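Local coordinates for conserved exported protein (PDB 3CLW) that is of unestablished function but probably hydrolyses O-glycosidic bonds, acting as an exported glycoside hydrolase, at residues I72-E78 and N90-F95; I252-Y257 and E298-N302; N59-M63 and M392-A397; A161-V165 and L214-I218. One frame throughout, in Å; residues are numbered along the deposited sequence.

Interaction 1 (I72-E78 and N90-F95); sequences IGAGSYE and NRTECF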
loop_
_atom_site.group_PDB
_atom_site.type_symbol
_atom_site.label_atom_id
_atom_site.label_comp_id
_atom_site.label_asym_id
_atom_site.label_seq_id
_atom_site.Cartn_x
_atom_site.Cartn_y
_atom_site.Cartn_z
ATOM N N ILE A 72 4.450 13.401 -4.258
ATOM C CA ILE A 72 5.197 14.573 -4.641
ATOM C C ILE A 72 4.604 15.057 -5.963
ATOM O O ILE A 72 4.580 14.326 -6.967
ATOM C CB ILE A 72 6.706 14.259 -4.745
ATOM C CG1 ILE A 72 7.251 13.800 -3.370
ATOM C CG2 ILE A 72 7.468 15.449 -5.268
ATOM C CD1 ILE A 72 7.065 14.802 -2.219
ATOM N N GLY A 73 4.078 16.277 -5.936
ATOM C CA GLY A 73 3.399 16.852 -7.085
ATOM C C GLY A 73 4.275 17.206 -8.284
ATOM O O GLY A 73 5.465 17.479 -8.156
ATOM N N ALA A 74 3.638 17.265 -9.441
ATOM C CA ALA A 74 4.302 17.417 -10.726
ATOM C C ALA A 74 3.837 18.734 -11.325
ATOM O O ALA A 74 4.257 19.107 -12.423
ATOM C CB ALA A 74 3.947 16.232 -11.640
ATOM N N GLY A 75 2.950 19.431 -10.600
ATOM C CA GLY A 75 2.545 20.782 -10.952
ATOM C C GLY A 75 1.424 20.894 -11.967
ATOM O O GLY A 75 1.310 21.893 -12.671
ATOM N N SER A 76 0.583 19.882 -12.061
ATOM C CA SER A 76 -0.568 20.006 -12.919
ATOM C C SER A 76 -1.506 21.138 -12.419
ATOM O O SER A 76 -2.325 21.641 -13.165
ATOM C CB SER A 76 -1.318 18.680 -13.003
ATOM O OG SER A 76 -1.614 18.174 -11.729
ATOM N N TYR A 77 -1.348 21.549 -11.169
ATOM C CA TYR A 77 -2.090 22.684 -10.647
ATOM C C TYR A 77 -1.562 24.019 -11.190
ATOM O O TYR A 77 -2.341 24.820 -11.704
ATOM C CB TYR A 77 -2.116 22.689 -9.106
ATOM C CG TYR A 77 -2.772 23.937 -8.540
ATOM C CD1 TYR A 77 -4.161 24.013 -8.415
ATOM C CD2 TYR A 77 -2.009 25.053 -8.156
ATOM C CE1 TYR A 77 -4.783 25.143 -7.905
ATOM C CE2 TYR A 77 -2.615 26.187 -7.663
ATOM C CZ TYR A 77 -4.027 26.231 -7.536
ATOM O OH TYR A 77 -4.679 27.372 -7.018
ATOM N N GLU A 78 -0.260 24.293 -11.062
ATOM C CA GLU A 78 0.312 25.519 -11.675
ATOM C C GLU A 78 0.092 25.551 -13.205
ATOM O O GLU A 78 -0.019 26.611 -13.782
ATOM C CB GLU A 78 1.826 25.641 -11.416
ATOM C CG GLU A 78 2.240 25.942 -9.982
ATOM C CD GLU A 78 2.441 24.676 -9.150
ATOM O OE1 GLU A 78 1.926 23.591 -9.554
ATOM O OE2 GLU A 78 3.124 24.771 -8.096
ATOM N N ASN A 90 -7.541 16.284 -8.361
ATOM C CA ASN A 90 -6.421 15.419 -8.717
ATOM C C ASN A 90 -5.195 16.153 -9.237
ATOM O O ASN A 90 -4.202 15.513 -9.593
ATOM C CB ASN A 90 -6.873 14.378 -9.728
ATOM C CG ASN A 90 -7.914 13.432 -9.159
ATOM O OD1 ASN A 90 -8.264 13.505 -7.999
ATOM N ND2 ASN A 90 -8.404 12.550 -9.984
ATOM N N ARG A 91 -5.277 17.483 -9.274
ATOM C CA ARG A 91 -4.150 18.345 -9.619
ATOM C C ARG A 91 -3.216 18.462 -8.425
ATOM O O ARG A 91 -3.662 18.388 -7.270
ATOM C CB ARG A 91 -4.651 19.744 -10.009
ATOM C CG ARG A 91 -5.144 19.817 -11.450
ATOM C CD ARG A 91 -5.922 21.107 -11.711
ATOM N NE ARG A 91 -6.692 20.981 -12.939
ATOM C CZ ARG A 91 -7.892 21.535 -13.140
ATOM N NH1 ARG A 91 -8.513 22.269 -12.202
ATOM N NH2 ARG A 91 -8.472 21.333 -14.291
ATOM N N THR A 92 -1.925 18.638 -8.706
ATOM C CA THR A 92 -0.902 18.766 -7.658
ATOM C C THR A 92 -0.071 20.010 -7.888
ATOM O O THR A 92 0.185 20.380 -9.044
ATOM C CB THR A 92 0.080 17.525 -7.621
ATOM O OG1 THR A 92 0.886 17.491 -8.816
ATOM C CG2 THR A 92 -0.674 16.222 -7.539
ATOM N N GLU A 93 0.370 20.649 -6.815
ATOM C CA GLU A 93 1.399 21.644 -6.941
ATOM C C GLU A 93 2.778 21.000 -7.212
ATOM O O GLU A 93 2.917 19.782 -7.186
ATOM C CB GLU A 93 1.474 22.494 -5.670
ATOM C CG GLU A 93 0.174 23.239 -5.376
ATOM C CD GLU A 93 0.243 23.982 -4.087
ATOM O OE1 GLU A 93 0.184 23.337 -3.025
ATOM O OE2 GLU A 93 0.407 25.213 -4.149
ATOM N N CYS A 94 3.780 21.818 -7.510
ATOM C CA CYS A 94 5.139 21.309 -7.648
ATOM C C CYS A 94 6.059 22.226 -6.852
ATOM O O CYS A 94 6.014 23.457 -7.019
ATOM C CB CYS A 94 5.583 21.229 -9.137
ATOM S SG CYS A 94 7.149 20.360 -9.395
ATOM N N PHE A 95 6.913 21.635 -6.016
ATOM C CA PHE A 95 7.929 22.436 -5.298
ATOM C C PHE A 95 8.858 23.216 -6.250
ATOM O O PHE A 95 9.311 24.309 -5.909
ATOM C CB PHE A 95 8.793 21.570 -4.360
ATOM C CG PHE A 95 8.011 20.857 -3.270
ATOM C CD1 PHE A 95 7.110 21.546 -2.475
ATOM C CD2 PHE A 95 8.189 19.489 -3.055
ATOM C CE1 PHE A 95 6.414 20.873 -1.440
ATOM C CE2 PHE A 95 7.491 18.806 -2.034
ATOM C CZ PHE A 95 6.600 19.498 -1.242
HETATM O O HOH W 1 6.427 18.870 -5.734
#
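Thr92 reaches across to Ala74 with its hydroxyl: Ala74 N donates to Thr92 OG1 at 2.8 Å, and Gly75 N adds a weak bond to the same oxygen. The chi1 of 67° sets OG1 between the Thr92 backbone N and carbonyl carbon, facing the turn at Gly73-Gly75. Ser76 replies in the other direction, its OG accepting from Thr92 N at 3.1 Å. Both hydroxyls also bond to OE1 of Glu198, so one carboxylate ties together the two side chains that stitch the segments. The backbone adds Tyr77 N to Thr92 O at 2.9 Å. All this lies in the long excursion between strand 68-71 and helix 108-119, a beta-alpha connection of the TIM barrel in which the chain doubles back on itself without regular strands. The bare CA of Gly73 fits closely between Glu93 O and Thr92 CB, and Gly73 CA lies 3.0 Å from Glu93 O in a CA-H...O contact. Glu78 bends at chi2 (89°), which brings its carboxylate back to Cys94, where OE2 takes Cys94 N on its syn side in a nearly straight bond of 3.1 Å, while Lys106 forms a salt bridge to the same oxygen. At the far end Ile72 CD1 meets the edge of the Phe95 ring at CE2, 4.0 Å away, and a water bridges Gly73 O and Phe95 N.

Interaction 2 (I252-Y257 and E298-N302); sequences IHSMFY and ELSAN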
loop_
_atom_site.group_PDB
_atom_site.type_symbol
_atom_site.label_atom_id
_atom_site.label_comp_id
_atom_site.label_asym_id
_atom_site.label_seq_id
_atom_site.Cartn_x
_atom_site.Cartn_y
_atom_site.Cartn_z
ATOM N N ILE A 252 10.618 -9.152 -13.025
ATOM C CA ILE A 252 11.461 -9.939 -12.145
ATOM C C ILE A 252 12.781 -10.372 -12.816
ATOM O O ILE A 252 13.854 -10.097 -12.289
ATOM C CB ILE A 252 10.702 -11.134 -11.506
ATOM C CG1 ILE A 252 9.565 -10.599 -10.590
ATOM C CG2 ILE A 252 11.679 -12.015 -10.740
ATOM C CD1 ILE A 252 8.540 -11.655 -10.096
ATOM N N HIS A 253 12.704 -11.019 -13.982
ATOM C CA HIS A 253 13.902 -11.608 -14.590
ATOM C C HIS A 253 14.790 -10.568 -15.247
ATOM O O HIS A 253 16.025 -10.652 -15.164
ATOM C CB HIS A 253 13.563 -12.747 -15.566
ATOM C CG HIS A 253 13.232 -14.036 -14.881
ATOM N ND1 HIS A 253 14.192 -14.951 -14.509
ATOM C CD2 HIS A 253 12.048 -14.550 -14.468
ATOM C CE1 HIS A 253 13.617 -15.990 -13.933
ATOM N NE2 HIS A 253 12.315 -15.768 -13.893
ATOM N N SER A 254 14.157 -9.582 -15.864
ATOM C CA SER A 254 14.884 -8.577 -16.610
ATOM C C SER A 254 15.561 -7.543 -15.709
ATOM O O SER A 254 16.622 -7.033 -16.054
ATOM C CB SER A 254 13.945 -7.895 -17.583
ATOM O OG SER A 254 14.616 -6.853 -18.241
ATOM N N MET A 255 14.953 -7.266 -14.551
ATOM C CA MET A 255 15.396 -6.194 -13.635
ATOM C C MET A 255 15.968 -6.714 -12.312
ATOM O O MET A 255 16.851 -6.073 -11.729
ATOM C CB MET A 255 14.275 -5.149 -13.381
ATOM C CG MET A 255 13.764 -4.411 -14.662
ATOM S SD MET A 255 12.908 -2.807 -14.537
ATOM C CE MET A 255 14.334 -1.762 -14.416
ATOM N N PHE A 256 15.472 -7.857 -11.836
ATOM C CA PHE A 256 15.850 -8.339 -10.514
ATOM C C PHE A 256 16.555 -9.719 -10.507
ATOM O O PHE A 256 16.598 -10.402 -9.476
ATOM C CB PHE A 256 14.638 -8.284 -9.566
ATOM C CG PHE A 256 14.175 -6.863 -9.243
ATOM C CD1 PHE A 256 13.235 -6.219 -10.037
ATOM C CD2 PHE A 256 14.705 -6.174 -8.140
ATOM C CE1 PHE A 256 12.816 -4.906 -9.726
ATOM C CE2 PHE A 256 14.289 -4.873 -7.823
ATOM C CZ PHE A 256 13.355 -4.234 -8.616
ATOM N N TYR A 257 17.103 -10.103 -11.664
ATOM C CA TYR A 257 18.125 -11.167 -11.777
ATOM C C TYR A 257 19.442 -10.526 -12.200
ATOM O O TYR A 257 19.455 -9.496 -12.869
ATOM C CB TYR A 257 17.715 -12.244 -12.785
ATOM C CG TYR A 257 16.869 -13.339 -12.185
ATOM C CD1 TYR A 257 17.292 -14.681 -12.226
ATOM C CD2 TYR A 257 15.654 -13.045 -11.569
ATOM C CE1 TYR A 257 16.515 -15.706 -11.664
ATOM C CE2 TYR A 257 14.882 -14.035 -11.007
ATOM C CZ TYR A 257 15.306 -15.373 -11.049
ATOM O OH TYR A 257 14.519 -16.360 -10.481
ATOM N N GLU A 298 9.455 -17.272 -8.529
ATOM C CA GLU A 298 10.423 -16.598 -9.413
ATOM C C GLU A 298 11.329 -15.651 -8.670
ATOM O O GLU A 298 12.521 -15.610 -8.924
ATOM C CB GLU A 298 9.753 -15.800 -10.533
ATOM C CG GLU A 298 8.713 -16.529 -11.353
ATOM C CD GLU A 298 9.239 -17.723 -12.064
ATOM O OE1 GLU A 298 8.399 -18.554 -12.509
ATOM O OE2 GLU A 298 10.484 -17.838 -12.174
ATOM N N LEU A 299 10.754 -14.854 -7.767
ATOM C CA LEU A 299 11.566 -13.860 -7.046
ATOM C C LEU A 299 12.555 -14.500 -6.094
ATOM O O LEU A 299 13.678 -14.034 -5.989
ATOM C CB LEU A 299 10.705 -12.807 -6.323
ATOM C CG LEU A 299 11.353 -11.492 -5.891
ATOM C CD1 LEU A 299 12.166 -10.801 -6.994
ATOM C CD2 LEU A 299 10.275 -10.552 -5.324
ATOM N N SER A 300 12.161 -15.545 -5.384
ATOM C CA SER A 300 13.088 -16.114 -4.394
ATOM C C SER A 300 14.269 -16.903 -5.027
ATOM O O SER A 300 15.302 -17.108 -4.395
ATOM C CB SER A 300 12.341 -16.960 -3.367
ATOM O OG SER A 300 11.828 -18.132 -3.977
ATOM N N ALA A 301 14.124 -17.327 -6.278
ATOM C CA ALA A 301 15.233 -17.998 -6.978
ATOM C C ALA A 301 16.256 -17.008 -7.591
ATOM O O ALA A 301 17.178 -17.424 -8.286
ATOM C CB ALA A 301 14.683 -18.972 -8.039
ATOM N N ASN A 302 16.122 -15.704 -7.318
ATOM C CA ASN A 302 17.091 -14.725 -7.837
ATOM C C ASN A 302 18.430 -14.702 -7.081
ATOM O O ASN A 302 19.391 -14.043 -7.503
ATOM C CB ASN A 302 16.443 -13.324 -7.951
ATOM C CG ASN A 302 16.549 -12.487 -6.678
ATOM O OD1 ASN A 302 16.696 -13.000 -5.583
ATOM N ND2 ASN A 302 16.493 -11.176 -6.841
#
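The hydroxyl of Tyr257 makes the shortest polar bond here, donating to the backbone carbonyl of Glu298: Tyr257 OH to Glu298 O is 2.6 Å, and the approach lies in the carbonyl plane. The phenol thus docks on the last turn of helix 285-300. Its ring is held between two groups. His253 ND1 lies over the centre of one face, 3.5 Å above the plane, while Asn302 CB covers the opposite face in a CH-pi contact, 3.8 Å from CB to the centroid of the Tyr257 ring. Asn302 does more than cover the ring. With chi1 at 88° its amide turns toward the Phe256 carbonyl, and ND2 donates to Phe256 O at 2.7 Å, nearly in line with the C=O bond and close to the amide plane. ND2 also bonds to Thr306 OG1, and OD1 accepts from His304 N, which together fix the rotation of the amide. On the other side of the Tyr257 ring, His253 NE2 donates to Glu298 OE2 at 3.3 Å; OE2 lies in the imidazole plane, but the nitrogen comes from above the plane of the carboxylate. Such a His-carboxylate bond could favour a more positive imidazole. Beneath these polar groups Leu299 CD1 packs on Ile252 CG2 at 4.0 Å, the two side chains crossing at about a right angle. The contact joins helix 251-256 and Tyr257 to the last turn of helix 285-300 and the loop beyond, outside the barrel, with Phe256 and Leu299 both resting on Val274 of strand 270-276 and Phe256 also touching Ile229 of strand 226-232.

Interaction 3 (N59-M63 and M392-A397); sequences NPIGM and MLWTTA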
loop_
_atom_site.group_PDB
_atom_site.type_symbol
_atom_site.label_atom_id
_atom_site.label_comp_id
_atom_site.label_asym_id
_atom_site.label_seq_id
_atom_site.Cartn_x
_atom_site.Cartn_y
_atom_site.Cartn_z
ATOM N N ASN A 59 -10.094 -1.459 22.992
ATOM C CA ASN A 59 -10.216 -1.607 21.531
ATOM C C ASN A 59 -9.205 -0.746 20.810
ATOM O O ASN A 59 -9.087 0.443 21.127
ATOM C CB ASN A 59 -11.596 -1.153 21.010
ATOM C CG ASN A 59 -12.751 -1.794 21.735
ATOM O OD1 ASN A 59 -12.857 -3.017 21.822
ATOM N ND2 ASN A 59 -13.641 -0.964 22.251
ATOM N N PRO A 60 -8.520 -1.317 19.791
ATOM C CA PRO A 60 -7.581 -0.544 18.959
ATOM C C PRO A 60 -8.300 0.659 18.353
ATOM O O PRO A 60 -9.465 0.533 17.947
ATOM C CB PRO A 60 -7.210 -1.533 17.859
ATOM C CG PRO A 60 -7.382 -2.910 18.512
ATOM C CD PRO A 60 -8.632 -2.722 19.338
ATOM N N ILE A 61 -7.655 1.817 18.294
ATOM C CA ILE A 61 -8.370 2.983 17.795
ATOM C C ILE A 61 -8.350 3.161 16.277
ATOM O O ILE A 61 -9.066 4.018 15.744
ATOM C CB ILE A 61 -7.936 4.319 18.475
ATOM C CG1 ILE A 61 -6.479 4.648 18.181
ATOM C CG2 ILE A 61 -8.276 4.334 19.980
ATOM C CD1 ILE A 61 -6.197 6.113 18.385
ATOM N N GLY A 62 -7.562 2.342 15.584
ATOM C CA GLY A 62 -7.346 2.543 14.155
ATOM C C GLY A 62 -6.399 1.530 13.532
ATOM O O GLY A 62 -6.083 0.510 14.143
ATOM N N MET A 63 -5.964 1.819 12.310
ATOM C CA MET A 63 -5.023 0.942 11.607
ATOM C C MET A 63 -3.609 0.970 12.200
ATOM O O MET A 63 -2.899 -0.013 12.095
ATOM C CB MET A 63 -4.972 1.302 10.126
ATOM C CG MET A 63 -6.047 0.623 9.230
ATOM S SD MET A 63 -6.168 1.310 7.560
ATOM C CE MET A 63 -7.217 0.167 6.905
ATOM N N MET A 392 -13.121 -2.361 5.743
ATOM C CA MET A 392 -11.814 -2.493 5.150
ATOM C C MET A 392 -10.823 -1.845 6.085
ATOM O O MET A 392 -9.721 -2.342 6.236
ATOM C CB MET A 392 -11.756 -1.868 3.745
ATOM C CG MET A 392 -12.400 -2.753 2.628
ATOM S SD MET A 392 -12.715 -2.027 1.016
ATOM C CE MET A 392 -14.081 -0.906 1.432
ATOM N N LEU A 393 -11.210 -0.755 6.750
ATOM C CA LEU A 393 -10.282 -0.160 7.692
ATOM C C LEU A 393 -10.006 -1.164 8.797
ATOM O O LEU A 393 -8.865 -1.421 9.143
ATOM C CB LEU A 393 -10.804 1.178 8.265
ATOM C CG LEU A 393 -9.827 1.967 9.166
ATOM C CD1 LEU A 393 -10.130 3.461 9.191
ATOM C CD2 LEU A 393 -9.862 1.450 10.594
ATOM N N TRP A 394 -11.066 -1.733 9.352
ATOM C CA TRP A 394 -10.939 -2.635 10.492
ATOM C C TRP A 394 -10.258 -3.988 10.175
ATOM O O TRP A 394 -9.464 -4.510 10.971
ATOM C CB TRP A 394 -12.293 -2.739 11.207
ATOM C CG TRP A 394 -12.722 -1.354 11.632
ATOM C CD1 TRP A 394 -13.776 -0.613 11.129
ATOM C CD2 TRP A 394 -12.054 -0.501 12.591
ATOM N NE1 TRP A 394 -13.812 0.610 11.765
ATOM C CE2 TRP A 394 -12.757 0.712 12.633
ATOM C CE3 TRP A 394 -10.913 -0.655 13.410
ATOM C CZ2 TRP A 394 -12.385 1.766 13.483
ATOM C CZ3 TRP A 394 -10.532 0.376 14.220
ATOM C CH2 TRP A 394 -11.262 1.589 14.252
ATOM N N THR A 395 -10.510 -4.525 8.997
ATOM C CA THR A 395 -9.871 -5.790 8.630
ATOM C C THR A 395 -8.386 -5.583 8.330
ATOM O O THR A 395 -7.576 -6.471 8.620
ATOM C CB THR A 395 -10.561 -6.499 7.451
ATOM O OG1 THR A 395 -10.527 -5.662 6.289
ATOM C CG2 THR A 395 -12.016 -6.836 7.809
ATOM N N THR A 396 -8.032 -4.420 7.782
ATOM C CA THR A 396 -6.606 -4.049 7.645
ATOM C C THR A 396 -5.967 -3.956 9.027
ATOM O O THR A 396 -4.890 -4.505 9.265
ATOM C CB THR A 396 -6.396 -2.711 6.905
ATOM O OG1 THR A 396 -6.986 -2.787 5.611
ATOM C CG2 THR A 396 -4.915 -2.403 6.736
ATOM N N ALA A 397 -6.663 -3.283 9.933
ATOM C CA ALA A 397 -6.194 -3.105 11.311
ATOM C C ALA A 397 -5.921 -4.417 12.045
ATOM O O ALA A 397 -5.030 -4.459 12.864
ATOM C CB ALA A 397 -7.180 -2.196 12.119
#
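Apolar contact centres on Met63, which lies against Leu393, Thr396 and Ala397. Met63 has an extended side chain, with chi2 at 169° and chi3 at 172°, that runs obliquely across the helix surface over Leu393 and Thr396. Its CG lies 4.0 Å from Leu393 CG, and SD is the same distance from Thr396 CG2. The terminal methyl is modelled too close to the helix for its exact position to be trusted. Further along, Ala397 CB packs against the Met63 backbone at CA, 3.8 Å away, and against Gly62 O at 3.6 Å. Aromatic contact comes next. The Trp394 side chain leaves the helix on the far side and returns toward the loop, so that the six-membered part of the indole meets the backbone: CH2 lies 3.6 Å from Ile61 O, which comes at the ring edge near its plane, and CZ3 lies 3.8 Å from Gly62 N. Leu393 CD2 covers one face of the indole, placing the leucine beside both the methionine and the tryptophan. In fold terms, a loop of the TIM barrel between helix 39-50 and strand 68-71 lies on helix 391-400, which comes after the last barrel strand, 353-356, and leads into strand 408-414. Polar bonds occur within the helix and around it, and none crosses between the two segments. Met392 O accepts from Thr396 OG1 at 2.8 Å and also from Thr396 N, the two donors approaching from opposite faces of the carbonyl plane; OG1 also bonds to Trp356. Trp394 NE1 bonds to Thr389 OG1, and Met63 O to Ser400 OG.

Interaction 4 (A161-V165 and L214-I218); sequences ARFLV and LDKAI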
loop_
_atom_site.group_PDB
_atom_site.type_symbol
_atom_site.label_atom_id
_atom_site.label_comp_id
_atom_site.label_asym_id
_atom_site.label_seq_id
_atom_site.Cartn_x
_atom_site.Cartn_y
_atom_site.Cartn_z
ATOM N N ALA A 161 15.679 13.078 -11.155
ATOM C CA ALA A 161 16.287 12.405 -9.986
ATOM C C ALA A 161 16.764 13.423 -8.953
ATOM O O ALA A 161 16.567 13.218 -7.742
ATOM C CB ALA A 161 17.422 11.467 -10.403
ATOM N N ARG A 162 17.376 14.514 -9.418
ATOM C CA ARG A 162 17.839 15.532 -8.507
ATOM C C ARG A 162 16.686 16.249 -7.757
ATOM O O ARG A 162 16.814 16.573 -6.585
ATOM C CB ARG A 162 18.740 16.535 -9.206
ATOM C CG ARG A 162 20.181 15.995 -9.449
ATOM C CD ARG A 162 21.129 17.150 -9.743
ATOM N NE ARG A 162 20.734 17.875 -10.946
ATOM C CZ ARG A 162 21.193 17.616 -12.179
ATOM N NH1 ARG A 162 22.073 16.624 -12.403
ATOM N NH2 ARG A 162 20.763 18.352 -13.211
ATOM N N PHE A 163 15.585 16.483 -8.471
ATOM C CA PHE A 163 14.374 17.063 -7.925
ATOM C C PHE A 163 13.803 16.180 -6.805
ATOM O O PHE A 163 13.545 16.681 -5.719
ATOM C CB PHE A 163 13.319 17.270 -9.020
ATOM C CG PHE A 163 11.923 17.474 -8.480
ATOM C CD1 PHE A 163 11.569 18.671 -7.853
ATOM C CD2 PHE A 163 10.965 16.464 -8.595
ATOM C CE1 PHE A 163 10.275 18.876 -7.336
ATOM C CE2 PHE A 163 9.643 16.659 -8.103
ATOM C CZ PHE A 163 9.324 17.882 -7.452
ATOM N N LEU A 164 13.632 14.885 -7.092
ATOM C CA LEU A 164 13.170 13.898 -6.112
ATOM C C LEU A 164 14.082 13.764 -4.883
ATOM O O LEU A 164 13.592 13.689 -3.766
ATOM C CB LEU A 164 12.999 12.528 -6.753
ATOM C CG LEU A 164 11.926 12.385 -7.829
ATOM C CD1 LEU A 164 12.031 11.022 -8.474
ATOM C CD2 LEU A 164 10.555 12.534 -7.151
ATOM N N VAL A 165 15.396 13.777 -5.098
ATOM C CA VAL A 165 16.351 13.699 -4.003
ATOM C C VAL A 165 16.379 14.967 -3.161
ATOM O O VAL A 165 16.400 14.881 -1.950
ATOM C CB VAL A 165 17.792 13.320 -4.478
ATOM C CG1 VAL A 165 18.822 13.618 -3.395
ATOM C CG2 VAL A 165 17.840 11.861 -4.864
ATOM N N LEU A 214 18.819 8.242 -9.975
ATOM C CA LEU A 214 18.475 8.384 -8.540
ATOM C C LEU A 214 19.610 7.860 -7.676
ATOM O O LEU A 214 20.001 8.487 -6.717
ATOM C CB LEU A 214 17.181 7.648 -8.206
ATOM C CG LEU A 214 15.920 8.475 -8.441
ATOM C CD1 LEU A 214 14.748 7.528 -8.542
ATOM C CD2 LEU A 214 15.741 9.512 -7.293
ATOM N N ASP A 215 20.146 6.703 -8.039
ATOM C CA ASP A 215 21.286 6.123 -7.329
ATOM C C ASP A 215 22.417 7.134 -7.192
ATOM O O ASP A 215 22.911 7.362 -6.111
ATOM C CB ASP A 215 21.759 4.861 -8.034
ATOM C CG ASP A 215 22.915 4.193 -7.316
ATOM O OD1 ASP A 215 22.686 3.553 -6.262
ATOM O OD2 ASP A 215 24.056 4.303 -7.827
ATOM N N LYS A 216 22.802 7.753 -8.294
ATOM C CA LYS A 216 23.859 8.751 -8.310
ATOM C C LYS A 216 23.508 9.988 -7.462
ATOM O O LYS A 216 24.321 10.480 -6.674
ATOM C CB LYS A 216 24.116 9.143 -9.766
ATOM C CG LYS A 216 25.187 10.195 -9.999
ATOM C CD LYS A 216 25.186 10.517 -11.501
ATOM C CE LYS A 216 26.342 11.420 -11.938
ATOM N NZ LYS A 216 26.743 11.092 -13.375
ATOM N N ALA A 217 22.295 10.496 -7.641
ATOM C CA ALA A 217 21.814 11.659 -6.888
ATOM C C ALA A 217 21.759 11.400 -5.358
ATOM O O ALA A 217 22.129 12.267 -4.555
ATOM C CB ALA A 217 20.444 12.085 -7.457
ATOM N N ILE A 218 21.337 10.204 -4.954
ATOM C CA ILE A 218 21.275 9.866 -3.517
ATOM C C ILE A 218 22.678 9.811 -2.888
ATOM O O ILE A 218 22.854 10.174 -1.713
ATOM C CB ILE A 218 20.541 8.516 -3.264
ATOM C CG1 ILE A 218 19.026 8.668 -3.465
ATOM C CG2 ILE A 218 20.884 7.915 -1.836
ATOM C CD1 ILE A 218 18.269 7.318 -3.590
#
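Leu214 opens the contact by meeting Ala161, whose CB sits 3.5 Å from Leu214 N and 3.9 Å from Leu214 CG. With only a methyl between the backbones, Ala161 CA and Leu214 CA come to 4.8 Å. The leucine carries CG anti to its carbonyl carbon (chi1 -86°), and from there CD2 reaches further along helix 157-173, to 4.1 Å from Leu164 CB and 4.0 Å from Val165 CG2. One branch therefore touches two successive side chains of the other helix, and Leu214 also rests on Ile227 of strand 226-232. The next residue to take part is Ala217, almost one turn on. Its CB points at the facing helix and lies 3.7 Å from Val165 CG2, with Ala161 O and Ala161 CB a little further off and the aliphatic CG of Arg162 at the margin. The guanidinium of Arg162 is engaged with Asp158 in its own helix. Ile218 completes the set: its CG1 is 3.7 Å from Val165 CG2, the two side chains crossing at about a right angle. That single valine methyl thus meets Leu214, Ala217 and Ile218 together. The helices are neighbours on the outer layer of the TIM barrel, their local axes 8.8 Å apart and crossing at -47°. No hydrogen bond passes between the segments, so the contact relies on the fit of apolar groups, with alanine on both helices permitting the close approach and the branched side chains filling in around it.

Overall arrangement
Interactions 1, 4 and 2 follow one another along the chain, all within the TIM barrel and nested inside the long loop that interaction 3 closes between 59-63 and 392-397. Interactions 1 and 4 touch, their centres about 19 Å apart: Phe163 of helix 157-173 packs on Ile72 and Cys94. Interaction 4 joins this helix to helix 204-221, which Met255 of interaction 2 also touches, though nearest atoms of the two contacts stay about 11 Å apart. Interaction 3, 31 to 36 Å from the others between centres, lies across the chain's centre from 2 and 4. Interactions 2 and 4 tie neighbouring outer helices, interaction 1 folds one beta-alpha connection on itself, and interaction 3 holds helix 391-400 against a barrel loop.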